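Local coordinates for peroxiredoxin (Clostridioides difficile, PDB 6TSB), which forms the chitinase domain of a spore-coat protein, probably hydrolysing beta-1,4 linkages of chitin, while the whole protein also carries a predicted peroxiredoxin activity, at residues A39-G44 with G133-W138; V95-G98 with G104-D107; S313-T318 with E354-E359; G327-W332 with R344-G349. All coordinates share one frame; numbering follows the deposited sequence.

Contact 1 of 4, residues A39-G44 with G133-W138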
loop_
_atom_site.group_PDB
_atom_site.type_symbol
_atom_site.label_atom_id
_atom_site.label_comp_id
_atom_site.label_asym_id
_atom_site.label_seq_id
_atom_site.Cartn_x
_atom_site.Cartn_y
_atom_site.Cartn_z
ATOM N N ALA A 39 21.736 13.620 7.649
ATOM C CA ALA A 39 21.908 14.050 9.043
ATOM C C ALA A 39 20.662 13.709 9.846
ATOM O O ALA A 39 19.591 13.608 9.227
ATOM C CB ALA A 39 22.184 15.530 9.076
ATOM N N GLU A 40 20.823 13.568 11.173
ATOM C CA GLU A 40 19.704 13.568 12.137
ATOM C C GLU A 40 20.002 14.496 13.307
ATOM O O GLU A 40 21.167 14.576 13.744
ATOM C CB GLU A 40 19.426 12.172 12.687
ATOM C CG GLU A 40 19.261 11.124 11.611
ATOM C CD GLU A 40 18.835 9.749 12.109
ATOM O OE1 GLU A 40 19.740 8.899 12.338
ATOM O OE2 GLU A 40 17.615 9.535 12.264
ATOM N N TYR A 41 18.943 15.172 13.745
ATOM C CA TYR A 41 18.772 15.759 15.090
ATOM C C TYR A 41 18.632 14.565 16.038
ATOM O O TYR A 41 17.867 13.623 15.753
ATOM C CB TYR A 41 17.596 16.761 15.151
ATOM C CG TYR A 41 17.885 18.099 14.500
ATOM C CD1 TYR A 41 17.811 18.268 13.122
ATOM C CD2 TYR A 41 18.302 19.195 15.239
ATOM C CE1 TYR A 41 18.118 19.477 12.511
ATOM C CE2 TYR A 41 18.596 20.414 14.645
ATOM C CZ TYR A 41 18.494 20.568 13.275
ATOM O OH TYR A 41 18.804 21.755 12.678
ATOM N N VAL A 42 19.381 14.616 17.134
ATOM C CA VAL A 42 19.379 13.591 18.208
ATOM C C VAL A 42 18.897 14.272 19.485
ATOM O O VAL A 42 19.707 14.993 20.093
ATOM C CB VAL A 42 20.798 13.027 18.363
ATOM C CG1 VAL A 42 20.788 11.843 19.299
ATOM C CG2 VAL A 42 21.406 12.669 17.027
ATOM N N LEU A 43 17.614 14.136 19.813
ATOM C CA LEU A 43 16.992 14.662 21.064
ATOM C C LEU A 43 16.863 13.546 22.109
ATOM O O LEU A 43 15.958 12.691 21.973
ATOM C CB LEU A 43 15.609 15.221 20.730
ATOM C CG LEU A 43 14.852 15.822 21.907
ATOM C CD1 LEU A 43 15.638 16.986 22.514
ATOM C CD2 LEU A 43 13.432 16.232 21.501
ATOM N N GLY A 44 17.697 13.571 23.145
ATOM C CA GLY A 44 17.616 12.576 24.230
ATOM C C GLY A 44 18.720 11.556 24.076
ATOM O O GLY A 44 19.779 11.912 23.468
ATOM N N GLY A 133 30.768 21.956 14.694
ATOM C CA GLY A 133 30.226 23.317 14.696
ATOM C C GLY A 133 28.878 23.387 15.363
ATOM O O GLY A 133 28.620 22.608 16.275
ATOM N N ILE A 134 28.033 24.290 14.887
ATOM C CA ILE A 134 26.849 24.746 15.660
ATOM C C ILE A 134 25.670 24.945 14.711
ATOM O O ILE A 134 25.881 25.268 13.511
ATOM C CB ILE A 134 27.218 26.010 16.491
ATOM C CG1 ILE A 134 26.338 26.126 17.734
ATOM C CG2 ILE A 134 27.220 27.303 15.678
ATOM C CD1 ILE A 134 26.876 25.335 18.904
ATOM N N ASP A 135 24.474 24.761 15.249
ATOM C CA ASP A 135 23.204 24.959 14.529
ATOM C C ASP A 135 22.402 25.947 15.361
ATOM O O ASP A 135 22.374 25.750 16.593
ATOM C CB ASP A 135 22.490 23.618 14.345
ATOM C CG ASP A 135 21.193 23.743 13.557
ATOM O OD1 ASP A 135 21.240 24.343 12.480
ATOM O OD2 ASP A 135 20.152 23.233 14.022
ATOM N N ILE A 136 21.767 26.948 14.747
ATOM C CA ILE A 136 20.996 27.959 15.530
ATOM C C ILE A 136 19.518 27.740 15.309
ATOM O O ILE A 136 19.114 27.729 14.161
ATOM C CB ILE A 136 21.455 29.368 15.154
ATOM C CG1 ILE A 136 22.968 29.505 15.349
ATOM C CG2 ILE A 136 20.666 30.407 15.934
ATOM C CD1 ILE A 136 23.408 29.388 16.781
ATOM N N ASP A 137 18.750 27.485 16.366
ATOM C CA ASP A 137 17.307 27.151 16.267
ATOM C C ASP A 137 16.491 28.219 16.982
ATOM O O ASP A 137 15.761 27.900 17.917
ATOM C CB ASP A 137 16.925 25.777 16.807
ATOM C CG ASP A 137 17.504 24.614 16.022
ATOM O OD1 ASP A 137 18.627 24.771 15.512
ATOM O OD2 ASP A 137 16.822 23.543 15.952
ATOM N N TRP A 138 16.499 29.419 16.422
ATOM C CA TRP A 138 15.627 30.530 16.866
ATOM C C TRP A 138 14.266 30.389 16.175
ATOM O O TRP A 138 14.221 30.464 14.924
ATOM C CB TRP A 138 16.364 31.831 16.556
ATOM C CG TRP A 138 15.738 33.072 17.085
ATOM C CD1 TRP A 138 14.544 33.219 17.727
ATOM C CD2 TRP A 138 16.287 34.383 16.924
ATOM N NE1 TRP A 138 14.336 34.538 18.015
ATOM C CE2 TRP A 138 15.396 35.274 17.544
ATOM C CE3 TRP A 138 17.475 34.872 16.368
ATOM C CZ2 TRP A 138 15.641 36.651 17.576
ATOM C CZ3 TRP A 138 17.727 36.224 16.416
ATOM C CH2 TRP A 138 16.814 37.103 17.004
#
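Y41 sends its phenol across the interior of a TIM barrel to D135 and D137, two aspartates of the DxDxE sequence that marks family 18 glycosidases, here carried by strand 133-137. In this family the aspartates of the motif line the active site, consistent with Y41 belonging to that site. Segment 39-44 begins as a strand: the backbone of E40 hydrogen-bonds with A56 and I58 of the adjacent parallel strand 56-64. Next comes Y41, whose side chain leaves toward strand 133-137; its first torsion (chi1 -75°) keeps the ring beside the backbone N as it extends. The nearest CA atoms, those of Y41 and D135, are 10.2 Å apart, and a long, flat tyrosine suits this place because it delivers a single hydroxyl deep inside. Y41 OH donates to D135 OD2 at 2.4 Å, so short that the exact length is doubtful. D135 OD2 lies at the ring edge, near its plane, while the carboxylate itself is turned 61° from the ring. D137 comes from the opposite direction, its OD2 standing obliquely to the ring at 3.8 Å from Y41 CE2. N203 ND2 also hydrogen-bonds to Y41 OH, and S176 OG to D135 OD1. The backbone of V42 then hydrogen-bonds with I58 and A60. Finally, L43 N bonds to T333 OG1 and L43 O to T335 OG1 of the second subunit.

Contact 2 of 4, residues V95-G98 with G104-D107; sequences VAIG and GFSD
The ring of F105 points its edge at I97 and G98, joining the end of one TIM-barrel strand to the first turn of the short helix that soon follows it. I97 CG2 meets F105 CZ at 3.7 Å, an apolar contact. CG2 stands anti to the backbone N of I97 (chi1 -58° to CG1), which puts that methyl beside the carbonyl. The carbonyl joins in: I97 O is 3.4 Å from F105 CZ and lies in the plane of the ring, where the weakly positive C-H edge of an aromatic tolerates an oxygen. Next to it, G98 CA is 3.9 Å from F105 CE2. Glycine fits twice over, since the ring edge occupies this side of the chain and the backbone takes a positive phi of 122°.

In the second shell, I97 packs against F118 and V122 of helix 112-128. G104 is the N-cap of the helix that carries F105. The F105 ring stacks on W138 and its side chain touches I136, so both sides of the contact lean on the neighbouring strand 133-137 and the residue after it. I97 O probably also accepts a hydrogen bond from D137 N, 2.8 Å away.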
loop_
_atom_site.group_PDB
_atom_site.type_symbol
_atom_site.label_atom_id
_atom_site.label_comp_id
_atom_site.label_asym_id
_atom_site.label_seq_id
_atom_site.Cartn_x
_atom_site.Cartn_y
_atom_site.Cartn_z
ATOM N N VAL A 95 26.087 20.937 17.622
ATOM C CA VAL A 95 25.113 21.282 18.687
ATOM C C VAL A 95 24.158 22.342 18.145
ATOM O O VAL A 95 24.587 23.394 17.611
ATOM C CB VAL A 95 25.797 21.733 19.990
ATOM C CG1 VAL A 95 24.790 22.275 20.993
ATOM C CG2 VAL A 95 26.594 20.596 20.619
ATOM N N ALA A 96 22.891 22.054 18.338
ATOM C CA ALA A 96 21.772 22.960 18.092
ATOM C C ALA A 96 21.483 23.709 19.389
ATOM O O ALA A 96 21.363 23.056 20.459
ATOM C CB ALA A 96 20.576 22.189 17.615
ATOM N N ILE A 97 21.393 25.030 19.272
ATOM C CA ILE A 97 21.030 25.941 20.380
ATOM C C ILE A 97 19.606 26.371 20.103
ATOM O O ILE A 97 19.377 26.927 19.020
ATOM C CB ILE A 97 21.992 27.127 20.412
ATOM C CG1 ILE A 97 23.452 26.700 20.583
ATOM C CG2 ILE A 97 21.575 28.120 21.483
ATOM C CD1 ILE A 97 24.445 27.835 20.361
ATOM N N GLY A 98 18.677 26.076 20.999
ATOM C CA GLY A 98 17.343 26.690 20.958
ATOM C C GLY A 98 16.255 25.649 20.856
ATOM O O GLY A 98 16.230 24.748 21.717
ATOM N N GLY A 104 15.726 33.690 24.729
ATOM C CA GLY A 104 17.037 34.332 24.886
ATOM C C GLY A 104 17.570 34.954 23.616
ATOM O O GLY A 104 18.543 35.744 23.710
ATOM N N PHE A 105 17.076 34.588 22.435
ATOM C CA PHE A 105 17.823 34.960 21.192
ATOM C C PHE A 105 17.655 36.451 20.861
ATOM O O PHE A 105 18.634 37.064 20.322
ATOM C CB PHE A 105 17.388 34.136 19.982
ATOM C CG PHE A 105 18.065 32.799 19.839
ATOM C CD1 PHE A 105 19.384 32.725 19.449
ATOM C CD2 PHE A 105 17.368 31.619 20.044
ATOM C CE1 PHE A 105 20.002 31.497 19.303
ATOM C CE2 PHE A 105 17.988 30.393 19.878
ATOM C CZ PHE A 105 19.303 30.338 19.500
ATOM N N SER A 106 16.441 36.990 21.051
ATOM C CA SER A 106 16.096 38.406 20.733
ATOM C C SER A 106 17.005 39.333 21.559
ATOM O O SER A 106 17.563 40.288 20.975
ATOM C CB SER A 106 14.622 38.696 20.969
ATOM O OG SER A 106 14.305 40.007 20.527
ATOM N N ASP A 107 17.190 39.017 22.854
ATOM C CA ASP A 107 18.144 39.716 23.766
ATOM C C ASP A 107 19.573 39.522 23.242
ATOM O O ASP A 107 20.291 40.516 23.156
ATOM C CB ASP A 107 18.022 39.245 25.224
ATOM C CG ASP A 107 16.804 39.791 25.937
ATOM O OD1 ASP A 107 16.019 40.476 25.265
ATOM O OD2 ASP A 107 16.624 39.490 27.149
#

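Contact 3 of 4, residues S313-T318 with E354-E359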
loop_
_atom_site.group_PDB
_atom_site.type_symbol
_atom_site.label_atom_id
_atom_site.label_comp_id
_atom_site.label_asym_id
_atom_site.label_seq_id
_atom_site.Cartn_x
_atom_site.Cartn_y
_atom_site.Cartn_z
ATOM N N SER A 313 -5.831 -5.838 -6.880
ATOM C CA SER A 313 -5.774 -7.055 -7.738
ATOM C C SER A 313 -7.180 -7.412 -8.272
ATOM O O SER A 313 -7.230 -7.939 -9.392
ATOM C CB SER A 313 -5.062 -8.204 -7.067
ATOM O OG SER A 313 -5.873 -8.783 -6.062
ATOM N N ILE A 314 -8.286 -7.014 -7.627
ATOM C CA ILE A 314 -9.661 -7.209 -8.207
ATOM C C ILE A 314 -9.944 -6.170 -9.289
ATOM O O ILE A 314 -10.652 -6.500 -10.293
ATOM C CB ILE A 314 -10.769 -7.154 -7.138
ATOM C CG1 ILE A 314 -10.661 -8.329 -6.164
ATOM C CG2 ILE A 314 -12.152 -7.068 -7.776
ATOM C CD1 ILE A 314 -11.504 -8.168 -4.934
ATOM N N PHE A 315 -9.488 -4.934 -9.092
ATOM C CA PHE A 315 -9.596 -3.886 -10.141
ATOM C C PHE A 315 -8.832 -4.337 -11.405
ATOM O O PHE A 315 -9.385 -4.271 -12.505
ATOM C CB PHE A 315 -9.070 -2.558 -9.607
ATOM C CG PHE A 315 -8.844 -1.534 -10.684
ATOM C CD1 PHE A 315 -9.907 -0.818 -11.208
ATOM C CD2 PHE A 315 -7.562 -1.306 -11.173
ATOM C CE1 PHE A 315 -9.697 0.121 -12.205
ATOM C CE2 PHE A 315 -7.349 -0.367 -12.169
ATOM C CZ PHE A 315 -8.415 0.343 -12.683
ATOM N N LEU A 316 -7.619 -4.865 -11.224
ATOM C CA LEU A 316 -6.712 -5.344 -12.298
ATOM C C LEU A 316 -7.308 -6.585 -13.001
ATOM O O LEU A 316 -7.353 -6.572 -14.263
ATOM C CB LEU A 316 -5.334 -5.603 -11.674
ATOM C CG LEU A 316 -4.589 -4.339 -11.223
ATOM C CD1 LEU A 316 -3.166 -4.673 -10.796
ATOM C CD2 LEU A 316 -4.581 -3.283 -12.324
ATOM N N LYS A 317 -7.801 -7.576 -12.239
ATOM C CA LYS A 317 -8.538 -8.753 -12.791
ATOM C C LYS A 317 -9.773 -8.287 -13.571
ATOM O O LYS A 317 -9.943 -8.796 -14.686
ATOM C CB LYS A 317 -8.859 -9.762 -11.685
ATOM C CG LYS A 317 -7.726 -10.757 -11.494
ATOM C CD LYS A 317 -7.664 -11.465 -10.150
ATOM C CE LYS A 317 -6.309 -12.118 -9.983
ATOM N NZ LYS A 317 -6.320 -13.159 -8.943
ATOM N N THR A 318 -10.586 -7.360 -13.050
ATOM C CA THR A 318 -11.817 -6.905 -13.744
ATOM C C THR A 318 -11.442 -6.082 -14.985
ATOM O O THR A 318 -12.252 -6.054 -15.963
ATOM C CB THR A 318 -12.752 -6.114 -12.810
ATOM O OG1 THR A 318 -12.040 -5.090 -12.107
ATOM C CG2 THR A 318 -13.464 -7.011 -11.810
ATOM N N GLU A 354 -14.442 3.472 -13.507
ATOM C CA GLU A 354 -13.965 4.854 -13.225
ATOM C C GLU A 354 -14.085 5.124 -11.727
ATOM O O GLU A 354 -13.101 5.620 -11.146
ATOM C CB GLU A 354 -14.759 5.888 -14.021
ATOM C CG GLU A 354 -14.172 6.149 -15.400
ATOM C CD GLU A 354 -15.079 6.959 -16.307
ATOM O OE1 GLU A 354 -16.183 6.474 -16.615
ATOM O OE2 GLU A 354 -14.691 8.083 -16.679
ATOM N N VAL A 355 -15.223 4.756 -11.125
ATOM C CA VAL A 355 -15.521 5.020 -9.683
ATOM C C VAL A 355 -14.495 4.286 -8.797
ATOM O O VAL A 355 -14.037 4.863 -7.777
ATOM C CB VAL A 355 -16.980 4.655 -9.351
ATOM C CG1 VAL A 355 -17.291 4.818 -7.865
ATOM C CG2 VAL A 355 -17.949 5.474 -10.205
ATOM N N LEU A 356 -14.106 3.077 -9.191
ATOM C CA LEU A 356 -13.251 2.189 -8.366
ATOM C C LEU A 356 -11.799 2.664 -8.472
ATOM O O LEU A 356 -11.109 2.652 -7.434
ATOM C CB LEU A 356 -13.429 0.749 -8.854
ATOM C CG LEU A 356 -12.394 -0.265 -8.374
ATOM C CD1 LEU A 356 -12.353 -0.350 -6.853
ATOM C CD2 LEU A 356 -12.678 -1.641 -8.962
ATOM N N LYS A 357 -11.356 3.050 -9.679
ATOM C CA LYS A 357 -10.040 3.712 -9.914
ATOM C C LYS A 357 -9.899 4.952 -9.014
ATOM O O LYS A 357 -8.883 5.020 -8.325
ATOM C CB LYS A 357 -9.839 4.115 -11.381
ATOM C CG LYS A 357 -8.463 4.701 -11.714
ATOM C CD LYS A 357 -7.302 3.704 -11.626
ATOM C CE LYS A 357 -5.933 4.335 -11.797
ATOM N NZ LYS A 357 -5.463 4.329 -13.205
ATOM N N GLU A 358 -10.856 5.895 -9.035
ATOM C CA GLU A 358 -10.878 7.087 -8.129
ATOM C C GLU A 358 -10.676 6.658 -6.668
ATOM O O GLU A 358 -9.816 7.253 -5.998
ATOM C CB GLU A 358 -12.185 7.871 -8.255
ATOM C CG GLU A 358 -12.011 9.200 -8.966
ATOM C CD GLU A 358 -13.296 9.823 -9.488
ATOM O OE1 GLU A 358 -14.396 9.343 -9.115
ATOM O OE2 GLU A 358 -13.194 10.785 -10.277
ATOM N N GLU A 359 -11.427 5.656 -6.202
ATOM C CA GLU A 359 -11.299 5.056 -4.841
ATOM C C GLU A 359 -9.842 4.659 -4.546
ATOM O O GLU A 359 -9.334 5.001 -3.459
ATOM C CB GLU A 359 -12.198 3.830 -4.741
ATOM C CG GLU A 359 -12.927 3.711 -3.420
ATOM C CD GLU A 359 -14.260 2.996 -3.558
ATOM O OE1 GLU A 359 -15.146 3.519 -4.267
ATOM O OE2 GLU A 359 -14.390 1.907 -2.986
#
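F315 gives the most surface to this helix-helix contact, with L356 and K357 supplying nearly all of the other side. It joins two helices of the C-terminal part, in a region that also packs on the second subunit, where I314 touches I258 of that chain. The CA atoms of F315 and L356 are 7.3 Å apart. With CG anti to the backbone N (chi1 167°), the phenylalanine ring reaches across toward helix 353-361. L356 takes the same course from its own helix and meets the ring at its edge, in plane: L356 CD2 is 3.7 Å from F315 CD1 and 3.8 Å from F315 CB. A branched methyl thus fits into the angle between the ring and its stem, a good use of leucine in a buried seam.

K357 contributes its hydrocarbon portion. Its chain bends at chi2 (68°), bringing K357 CD to 3.7 Å from F315 CZ in an oblique approach. Lysine suits this border because its methylenes can pack on the phenylalanine while its charged end makes a cation-pi contact with F367 of the second subunit.

Helix 341-351 packs beside both: I314 touches T345 and M346, T318 touches I350, and L356 touches I348. Strand 295-300 meets helix 311-323 through S313 and K317.

Contact 4 of 4, residues G327-W332 with R344-G349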
loop_
_atom_site.group_PDB
_atom_site.type_symbol
_atom_site.label_atom_id
_atom_site.label_comp_id
_atom_site.label_asym_id
_atom_site.label_seq_id
_atom_site.Cartn_x
_atom_site.Cartn_y
_atom_site.Cartn_z
ATOM N N GLY A 327 -16.514 -13.076 -20.458
ATOM C CA GLY A 327 -17.967 -13.088 -20.190
ATOM C C GLY A 327 -18.339 -12.416 -18.868
ATOM O O GLY A 327 -19.457 -11.963 -18.730
ATOM N N GLY A 328 -17.411 -12.299 -17.935
ATOM C CA GLY A 328 -17.699 -11.651 -16.656
ATOM C C GLY A 328 -16.772 -12.217 -15.639
ATOM O O GLY A 328 -15.752 -12.836 -16.027
ATOM N N VAL A 329 -17.140 -12.077 -14.379
ATOM C CA VAL A 329 -16.296 -12.473 -13.230
ATOM C C VAL A 329 -17.225 -13.125 -12.201
ATOM O O VAL A 329 -18.446 -12.948 -12.289
ATOM C CB VAL A 329 -15.597 -11.206 -12.706
ATOM C CG1 VAL A 329 -16.585 -10.222 -12.117
ATOM C CG2 VAL A 329 -14.503 -11.510 -11.706
ATOM N N PHE A 330 -16.652 -13.858 -11.265
ATOM C CA PHE A 330 -17.367 -14.596 -10.210
ATOM C C PHE A 330 -16.384 -14.731 -9.066
ATOM O O PHE A 330 -15.183 -14.691 -9.339
ATOM C CB PHE A 330 -17.871 -15.968 -10.695
ATOM C CG PHE A 330 -16.869 -17.106 -10.773
ATOM C CD1 PHE A 330 -16.497 -17.812 -9.639
ATOM C CD2 PHE A 330 -16.306 -17.490 -11.998
ATOM C CE1 PHE A 330 -15.618 -18.883 -9.708
ATOM C CE2 PHE A 330 -15.414 -18.552 -12.075
ATOM C CZ PHE A 330 -15.063 -19.245 -10.929
ATOM N N SER A 331 -16.896 -14.905 -7.852
ATOM C CA SER A 331 -16.109 -15.152 -6.615
ATOM C C SER A 331 -16.541 -16.482 -6.023
ATOM O O SER A 331 -17.684 -16.906 -6.247
ATOM C CB SER A 331 -16.290 -14.073 -5.571
ATOM O OG SER A 331 -17.663 -13.892 -5.254
ATOM N N TRP A 332 -15.573 -17.112 -5.377
ATOM C CA TRP A 332 -15.691 -18.216 -4.407
ATOM C C TRP A 332 -15.200 -17.653 -3.078
ATOM O O TRP A 332 -13.996 -17.452 -2.945
ATOM C CB TRP A 332 -14.835 -19.416 -4.843
ATOM C CG TRP A 332 -14.956 -20.528 -3.856
ATOM C CD1 TRP A 332 -14.216 -20.744 -2.730
ATOM C CD2 TRP A 332 -15.992 -21.516 -3.851
ATOM N NE1 TRP A 332 -14.688 -21.837 -2.055
ATOM C CE2 TRP A 332 -15.776 -22.329 -2.721
ATOM C CE3 TRP A 332 -17.056 -21.798 -4.709
ATOM C CZ2 TRP A 332 -16.602 -23.409 -2.424
ATOM C CZ3 TRP A 332 -17.872 -22.864 -4.409
ATOM C CH2 TRP A 332 -17.642 -23.653 -3.284
ATOM N N ARG A 344 -18.307 -5.803 -3.648
ATOM C CA ARG A 344 -18.557 -4.420 -4.140
ATOM C C ARG A 344 -17.479 -4.064 -5.176
ATOM O O ARG A 344 -17.830 -3.596 -6.279
ATOM C CB ARG A 344 -18.541 -3.433 -2.967
ATOM C CG ARG A 344 -19.268 -2.127 -3.247
ATOM C CD ARG A 344 -19.158 -1.122 -2.110
ATOM N NE ARG A 344 -19.142 0.236 -2.631
ATOM C CZ ARG A 344 -18.040 0.922 -2.954
ATOM N NH1 ARG A 344 -16.830 0.406 -2.801
ATOM N NH2 ARG A 344 -18.157 2.147 -3.430
ATOM N N THR A 345 -16.220 -4.282 -4.800
ATOM C CA THR A 345 -15.010 -3.995 -5.604
ATOM C C THR A 345 -15.179 -4.733 -6.930
ATOM O O THR A 345 -15.051 -4.072 -7.975
ATOM C CB THR A 345 -13.719 -4.430 -4.891
ATOM O OG1 THR A 345 -13.563 -3.726 -3.661
ATOM C CG2 THR A 345 -12.464 -4.181 -5.704
ATOM N N MET A 346 -15.485 -6.037 -6.867
ATOM C CA MET A 346 -15.692 -6.906 -8.050
ATOM C C MET A 346 -16.878 -6.376 -8.879
ATOM O O MET A 346 -16.754 -6.276 -10.118
ATOM C CB MET A 346 -15.910 -8.354 -7.599
ATOM C CG MET A 346 -16.080 -9.305 -8.739
ATOM S SD MET A 346 -16.162 -11.013 -8.183
ATOM C CE MET A 346 -17.889 -11.029 -7.702
ATOM N N SER A 347 -17.979 -5.957 -8.264
ATOM C CA SER A 347 -19.155 -5.475 -9.041
ATOM C C SER A 347 -18.850 -4.125 -9.711
ATOM O O SER A 347 -19.285 -3.888 -10.870
ATOM C CB SER A 347 -20.378 -5.369 -8.187
ATOM O OG SER A 347 -21.490 -5.026 -9.013
ATOM N N ILE A 348 -18.163 -3.240 -8.994
ATOM C CA ILE A 348 -17.857 -1.874 -9.507
ATOM C C ILE A 348 -16.771 -2.019 -10.595
ATOM O O ILE A 348 -16.896 -1.344 -11.651
ATOM C CB ILE A 348 -17.495 -0.923 -8.337
ATOM C CG1 ILE A 348 -18.686 -0.690 -7.398
ATOM C CG2 ILE A 348 -16.951 0.400 -8.848
ATOM C CD1 ILE A 348 -19.977 -0.301 -8.100
ATOM N N GLY A 349 -15.812 -2.929 -10.381
ATOM C CA GLY A 349 -14.710 -3.270 -11.305
ATOM C C GLY A 349 -15.192 -3.517 -12.726
ATOM O O GLY A 349 -14.493 -3.049 -13.674
#
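S331 OG hydrogen-bonds to E40 OE2 of the second subunit, and across the contact it lies 3.8 Å from M346 CE. The methionine thus meets the serine with its terminal methyl, while the hydroxyl spends its polarity on the neighbouring chain. The frame is a beta-strand with a later helix packed over it, running antiparallel (175°) at an axis separation of 9.4 Å, the pairing expected of strand and helix in a beta/alpha barrel.

M346 carries the whole helix side of the contact. Its chain runs straight out from the helix, CG anti to the backbone N (chi1 -178°), and then bends at the sulfur (chi3 81°), which swings CE toward S331. Halfway along, M346 CG touches V329 CG1 at 3.5 Å, and M346 SD settles 3.8 Å from F330 C, against the strand backbone. V329 and S331 flank that sulfur. F330, whose side chain leaves the strand on the other side, brings its ring against Y41 of the second subunit. A long, unbranched, flexible methionine suits this place, since its CG, sulfur and methyl can each follow the strand in turn.

Strand 328-332 pairs in parallel with a strand of the second subunit, where V329 packs on L256 and S331 on F260, consistent with a domain-swapped dimer in which this strand completes the partner's barrel. Between the two segments no hydrogen bond forms, so their union rests on van der Waals packing and the burial of apolar surface, while S331 OG, S347 OG (to L53 O) and the strand edge bond to the second subunit.

In the fold
From the N terminus, strand 37-43 opens the first loop, which contact 1 closes at strand 133-137. Contact 2 is nested inside it, a short closure between strand 92-98 and helix 105-109, and the two touch because strands 92-98 and 133-137 are neighbours in the barrel sheet. Much later, helix 311-323 opens contact 3, closed by helix 353-361, with contact 4 nested within it. That second pair also touches, through the R344-E359 salt bridge. The pairs follow in series, none crossing; contacts 1 and 3 have centres about 46 Å apart. Contacts 1, 3 and 4 reach the second subunit, consistent with the remote C-terminal unit completing the partner's barrel.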